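Long-range contacts in fructokinase (Vibrio cholerae serotype O1, PDB 5EY7), which probably phosphorylates fructose at the expense of ATP, as a metal-dependent sugar kinase of the PfkB (ribokinase-like) family: residues A[29-34]-A[98-103]; A[41-46]-A[307-312]. All coordinates share one frame; numbering follows the deposited sequence.

Contact 1 (A[29-34]-A[98-103]); sequences VDLIPD and TSTVVV
Leu31 reaches over two residues of the neighbouring strand at once: its CD1 sits 3.8 Å from Val102 CG2 and equally far from the CG2 methyl of Thr100. The leucine CG lies anti to the carbonyl carbon (chi1 -58°), and the extended branch beyond it carries CD1 across both methyls. Leu31, Thr100 and Val102 also meet the second subunit, packing on its Leu31, Met116 and Phe72 in turn, while Val29 packs on Phe72, Phe75 and Met76 of helix 71-81 in its own chain.

Further along, Val103 brings its CG1 against Ile32, the two side chains crossing at a slant. That methyl stands between the backbone N and the carbonyl carbon of its own residue (chi1 37°), which brings it within 3.6 Å of Ile32 CG1 and 3.2 Å of the carbonyl oxygen of Leu31. Pro33 closes this end of the pair with its ring, whose CD lies 3.1 Å from Val103 O.

On the face that carries Asp30 and Val101 the two side chains run side by side, OD1 of Asp30 passing 3.9 Å from Val101 CB; this carboxylate belongs to the fructose site.

Between the two faces run the hydrogen bonds that pair the parallel strands 28-33 and 100-106, neighbours in the four-stranded sheet that forms the lid in this family. Leu31 N gives the straightest bond, to Val101 O at 2.9 Å. Val29 N, at the start, donates to Ser99 O, while Val101 N donates to Val29 O. Val103 N to Leu31 O is longer, 3.3 Å, and its donor is tilted 32° from the carbonyl plane. The face of Leu31, Thr100 and Val102 thus packs on the second subunit, and the backbone bonds made by Val29 O and Leu31 N, on both sides of Asp30, probably help to position this fructose-binding residue.

Contact 2 (A[41-46]-A[307-312]); sequences KCPGGA and GAMTAL. With NA (sodium ion), chain C.
Gly307 meets Cys42 at the start of the loop, its CA 4.1 Å from the thiol SG. The cysteine sulfur stands beside its own backbone N (chi1 -56°), which sets it against Gly307 CA. The carbonyl of Gly307 binds a sodium ion, O to metal 2.7 Å, and Asp260 OD2 and Ala302 O also bind it. The position is consistent with the monovalent-cation site known from ribokinase relatives.

Ala308 follows and turns its methyl toward the backbone of strand 38-44: CB is 4.2 Å from Pro43 O and 4.5 Å from Gly44 CA. The methyl also touches Asn49, a fructose-binding residue of helix 46-56. Strand and helix are joined here by the Gly-Gly pair that PfkB kinases carry ahead of their first long helix; Gly45, itself a fructose-binding residue, takes the N-cap position, with a positive phi of 95° suited to glycine.

Met309 makes the main side-chain contact. With CG anti to its carbonyl carbon and the chain extended from there, the thioether sulfur comes to the CB-CG side of the Pro43 ring, SD lying 3.8 Å from both of those proline atoms. The terminal CE stays against Pro43, 4.0 Å from its CB, and comes within 4.3 Å of Gly44 N. Ala48 and Val52 of helix 46-56 pack on the same methionine, so it wedges between strand and helix.

From Met309 the chain enters a type I turn, closed by Leu312 N bonding to Met309 O at 2.9 Å, and Leu312 O then accepts a bond from Arg56 NE at the far end of that helix.

Strands 28-33 and 38-44 are antiparallel neighbours in the four-stranded sheet, so the two contacts meet along adjacent strands of one sheet: Asp30 and Cys42 pair through their backbones, and Ile32 CD1 packs on both Cys42 SG and Gly307 N. Both are largely buried, yet contact 1 lies farther out, in the lid, where the second subunit adds to its cover, whereas contact 2 ties the root of that sheet to the main domain. Contact 1 is held by regular backbone hydrogen bonding between strands; contact 2 relies on van der Waals packing of a loop, with a cation at its side. Each holds fructose-binding residues within its segments, Asp30 in contact 1, Gly45 and Ala46 in contact 2.

Contact 1 (A[29-34]-A[98-103])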
loop_
_atom_site.group_PDB
_atom_site.type_symbol
_atom_site.label_atom_id
_atom_site.label_comp_id
_atom_site.label_asym_id
_atom_site.label_seq_id
_atom_site.Cartn_x
_atom_site.Cartn_y
_atom_site.Cartn_z
ATOM N N VAL A 29 2.034 5.998 -7.694
ATOM C CA VAL A 29 3.397 5.491 -7.638
ATOM C C VAL A 29 3.371 3.972 -7.784
ATOM O O VAL A 29 2.783 3.268 -6.962
ATOM C CB VAL A 29 4.100 5.884 -6.326
ATOM C CG1 VAL A 29 5.452 5.192 -6.220
ATOM C CG2 VAL A 29 4.264 7.396 -6.247
ATOM N N ASP A 30 3.993 3.476 -8.849
ATOM C CA ASP A 30 4.047 2.044 -9.117
ATOM C C ASP A 30 5.334 1.431 -8.579
ATOM O O ASP A 30 6.425 1.941 -8.833
ATOM C CB ASP A 30 3.939 1.771 -10.618
ATOM C CG ASP A 30 2.567 2.092 -11.171
ATOM O OD1 ASP A 30 1.719 2.596 -10.404
ATOM O OD2 ASP A 30 2.343 1.849 -12.378
ATOM N N LEU A 31 5.195 0.336 -7.839
ATOM C CA LEU A 31 6.344 -0.403 -7.336
ATOM C C LEU A 31 6.541 -1.667 -8.161
ATOM O O LEU A 31 5.805 -2.641 -8.006
ATOM C CB LEU A 31 6.158 -0.744 -5.862
ATOM C CG LEU A 31 5.934 0.461 -4.947
ATOM C CD1 LEU A 31 5.533 0.019 -3.546
ATOM C CD2 LEU A 31 7.174 1.338 -4.906
ATOM N N ILE A 32 7.537 -1.642 -9.041
ATOM C CA ILE A 32 7.747 -2.727 -9.988
ATOM C C ILE A 32 8.968 -3.563 -9.615
ATOM O O ILE A 32 10.036 -3.015 -9.337
ATOM C CB ILE A 32 7.893 -2.182 -11.427
ATOM C CG1 ILE A 32 6.884 -1.055 -11.671
ATOM C CG2 ILE A 32 7.716 -3.295 -12.452
ATOM C CD1 ILE A 32 6.684 -0.691 -13.127
ATOM N N PRO A 33 8.803 -4.902 -9.603
ATOM C CA PRO A 33 9.856 -5.818 -9.150
ATOM C C PRO A 33 11.154 -5.692 -9.931
ATOM O O PRO A 33 11.166 -5.851 -11.151
ATOM C CB PRO A 33 9.238 -7.205 -9.377
ATOM C CG PRO A 33 7.781 -6.974 -9.309
ATOM C CD PRO A 33 7.573 -5.638 -9.950
ATOM N N ASP A 34 12.234 -5.395 -9.221
ATOM C CA ASP A 34 13.567 -5.429 -9.801
ATOM C C ASP A 34 14.374 -6.499 -9.084
ATOM O O ASP A 34 15.066 -6.220 -8.106
ATOM C CB ASP A 34 14.251 -4.066 -9.693
ATOM C CG ASP A 34 15.008 -3.696 -10.954
ATOM O OD1 ASP A 34 14.559 -4.085 -12.054
ATOM O OD2 ASP A 34 16.052 -3.018 -10.847
ATOM N N THR A 98 -1.586 9.074 -1.157
ATOM C CA THR A 98 -1.376 8.942 -2.588
ATOM C C THR A 98 -1.466 7.472 -2.973
ATOM O O THR A 98 -0.901 6.612 -2.301
ATOM C CB THR A 98 -0.008 9.515 -3.008
ATOM O OG1 THR A 98 0.031 10.917 -2.713
ATOM C CG2 THR A 98 0.237 9.300 -4.490
ATOM N N SER A 99 -2.193 7.190 -4.048
ATOM C CA SER A 99 -2.400 5.821 -4.513
ATOM C C SER A 99 -1.088 5.090 -4.789
ATOM O O SER A 99 -0.259 5.556 -5.570
ATOM C CB SER A 99 -3.264 5.818 -5.774
ATOM O OG SER A 99 -3.354 4.518 -6.332
ATOM N N THR A 100 -0.907 3.945 -4.138
ATOM C CA THR A 100 0.270 3.114 -4.363
ATOM C C THR A 100 -0.126 1.752 -4.921
ATOM O O THR A 100 -0.892 1.019 -4.302
ATOM C CB THR A 100 1.083 2.901 -3.070
ATOM O OG1 THR A 100 1.433 4.168 -2.498
ATOM C CG2 THR A 100 2.349 2.115 -3.368
ATOM N N VAL A 101 0.400 1.419 -6.095
ATOM C CA VAL A 101 0.121 0.131 -6.724
ATOM C C VAL A 101 1.363 -0.749 -6.764
ATOM O O VAL A 101 2.422 -0.320 -7.219
ATOM C CB VAL A 101 -0.418 0.301 -8.160
ATOM C CG1 VAL A 101 -0.326 -1.015 -8.926
ATOM C CG2 VAL A 101 -1.854 0.807 -8.132
ATOM N N VAL A 102 1.229 -1.977 -6.274
ATOM C CA VAL A 102 2.308 -2.951 -6.332
ATOM C C VAL A 102 2.035 -3.961 -7.430
ATOM O O VAL A 102 1.115 -4.770 -7.328
ATOM C CB VAL A 102 2.484 -3.702 -4.998
ATOM C CG1 VAL A 102 3.531 -4.807 -5.143
ATOM C CG2 VAL A 102 2.872 -2.736 -3.894
ATOM N N VAL A 103 2.830 -3.907 -8.487
ATOM C CA VAL A 103 2.701 -4.872 -9.561
ATOM C C VAL A 103 3.560 -6.088 -9.249
ATOM O O VAL A 103 4.722 -5.969 -8.875
ATOM C CB VAL A 103 3.094 -4.268 -10.928
ATOM C CG1 VAL A 103 4.261 -3.324 -10.776
ATOM C CG2 VAL A 103 3.401 -5.366 -11.941
#

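Contact 2 (A[41-46]-A[307-312])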
loop_
_atom_site.group_PDB
_atom_site.type_symbol
_atom_site.label_atom_id
_atom_site.label_comp_id
_atom_site.label_asym_id
_atom_site.label_seq_id
_atom_site.Cartn_x
_atom_site.Cartn_y
_atom_site.Cartn_z
ATOM N N LYS A 41 10.771 2.302 -8.084
ATOM C CA LYS A 41 9.878 3.408 -7.759
ATOM C C LYS A 41 9.504 4.171 -9.029
ATOM O O LYS A 41 10.207 5.099 -9.436
ATOM C CB LYS A 41 10.531 4.345 -6.741
ATOM C CG LYS A 41 9.623 5.462 -6.248
ATOM C CD LYS A 41 10.378 6.421 -5.338
ATOM C CE LYS A 41 9.464 7.511 -4.805
ATOM N NZ LYS A 41 10.159 8.404 -3.841
ATOM N N CYS A 42 8.395 3.773 -9.647
ATOM C CA CYS A 42 7.990 4.319 -10.940
ATOM C C CYS A 42 6.703 5.135 -10.858
ATOM O O CYS A 42 5.735 4.717 -10.222
ATOM C CB CYS A 42 7.810 3.189 -11.957
ATOM S SG CYS A 42 9.259 2.138 -12.184
ATOM N N PRO A 43 6.692 6.307 -11.510
ATOM C CA PRO A 43 5.482 7.126 -11.637
ATOM C C PRO A 43 4.470 6.475 -12.574
ATOM O O PRO A 43 4.851 5.971 -13.631
ATOM C CB PRO A 43 6.006 8.440 -12.218
ATOM C CG PRO A 43 7.223 8.044 -12.976
ATOM C CD PRO A 43 7.850 6.937 -12.168
ATOM N N GLY A 44 3.200 6.483 -12.183
ATOM C CA GLY A 44 2.151 5.875 -12.980
ATOM C C GLY A 44 0.790 6.499 -12.738
ATOM O O GLY A 44 0.686 7.632 -12.269
ATOM N N GLY A 45 -0.261 5.748 -13.051
ATOM C CA GLY A 45 -1.612 6.264 -12.964
ATOM C C GLY A 45 -2.058 6.775 -14.316
ATOM O O GLY A 45 -1.322 7.504 -14.983
ATOM N N ALA A 46 -3.268 6.394 -14.712
ATOM C CA ALA A 46 -3.789 6.700 -16.043
ATOM C C ALA A 46 -3.703 8.184 -16.428
ATOM O O ALA A 46 -3.142 8.500 -17.477
ATOM C CB ALA A 46 -5.232 6.202 -16.167
ATOM N N GLY A 307 8.170 0.570 -16.235
ATOM C CA GLY A 307 7.551 1.822 -15.851
ATOM C C GLY A 307 6.627 2.297 -16.951
ATOM O O GLY A 307 6.888 2.075 -18.132
ATOM N N ALA A 308 5.542 2.953 -16.562
ATOM C CA ALA A 308 4.521 3.356 -17.516
ATOM C C ALA A 308 5.009 4.466 -18.435
ATOM O O ALA A 308 4.748 4.447 -19.634
ATOM C CB ALA A 308 3.264 3.791 -16.786
ATOM N N MET A 309 5.727 5.427 -17.868
ATOM C CA MET A 309 6.142 6.611 -18.611
ATOM C C MET A 309 7.496 6.459 -19.287
ATOM O O MET A 309 7.788 7.145 -20.266
ATOM C CB MET A 309 6.192 7.827 -17.685
ATOM C CG MET A 309 4.892 8.153 -16.992
ATOM S SD MET A 309 5.117 9.489 -15.811
ATOM C CE MET A 309 3.481 9.589 -15.111
ATOM N N THR A 310 8.313 5.556 -18.757
ATOM C CA THR A 310 9.731 5.486 -19.102
ATOM C C THR A 310 10.034 5.358 -20.596
ATOM O O THR A 310 11.080 5.805 -21.052
ATOM C CB THR A 310 10.402 4.315 -18.363
ATOM O OG1 THR A 310 9.667 3.110 -18.610
ATOM C CG2 THR A 310 10.428 4.587 -16.866
ATOM N N ALA A 311 9.120 4.770 -21.358
ATOM C CA ALA A 311 9.358 4.577 -22.784
ATOM C C ALA A 311 8.388 5.364 -23.662
ATOM O O ALA A 311 8.248 5.070 -24.846
ATOM C CB ALA A 311 9.288 3.097 -23.130
ATOM N N LEU A 312 7.726 6.362 -23.088
ATOM C CA LEU A 312 6.832 7.209 -23.870
ATOM C C LEU A 312 7.654 8.076 -24.819
ATOM O O LEU A 312 8.473 8.882 -24.383
ATOM C CB LEU A 312 5.956 8.066 -22.959
ATOM C CG LEU A 312 4.959 7.284 -22.100
ATOM C CD1 LEU A 312 4.221 8.210 -21.151
ATOM C CD2 LEU A 312 3.972 6.523 -22.972
HETATM NA NA NA C . 5.854 -0.077 -19.427
#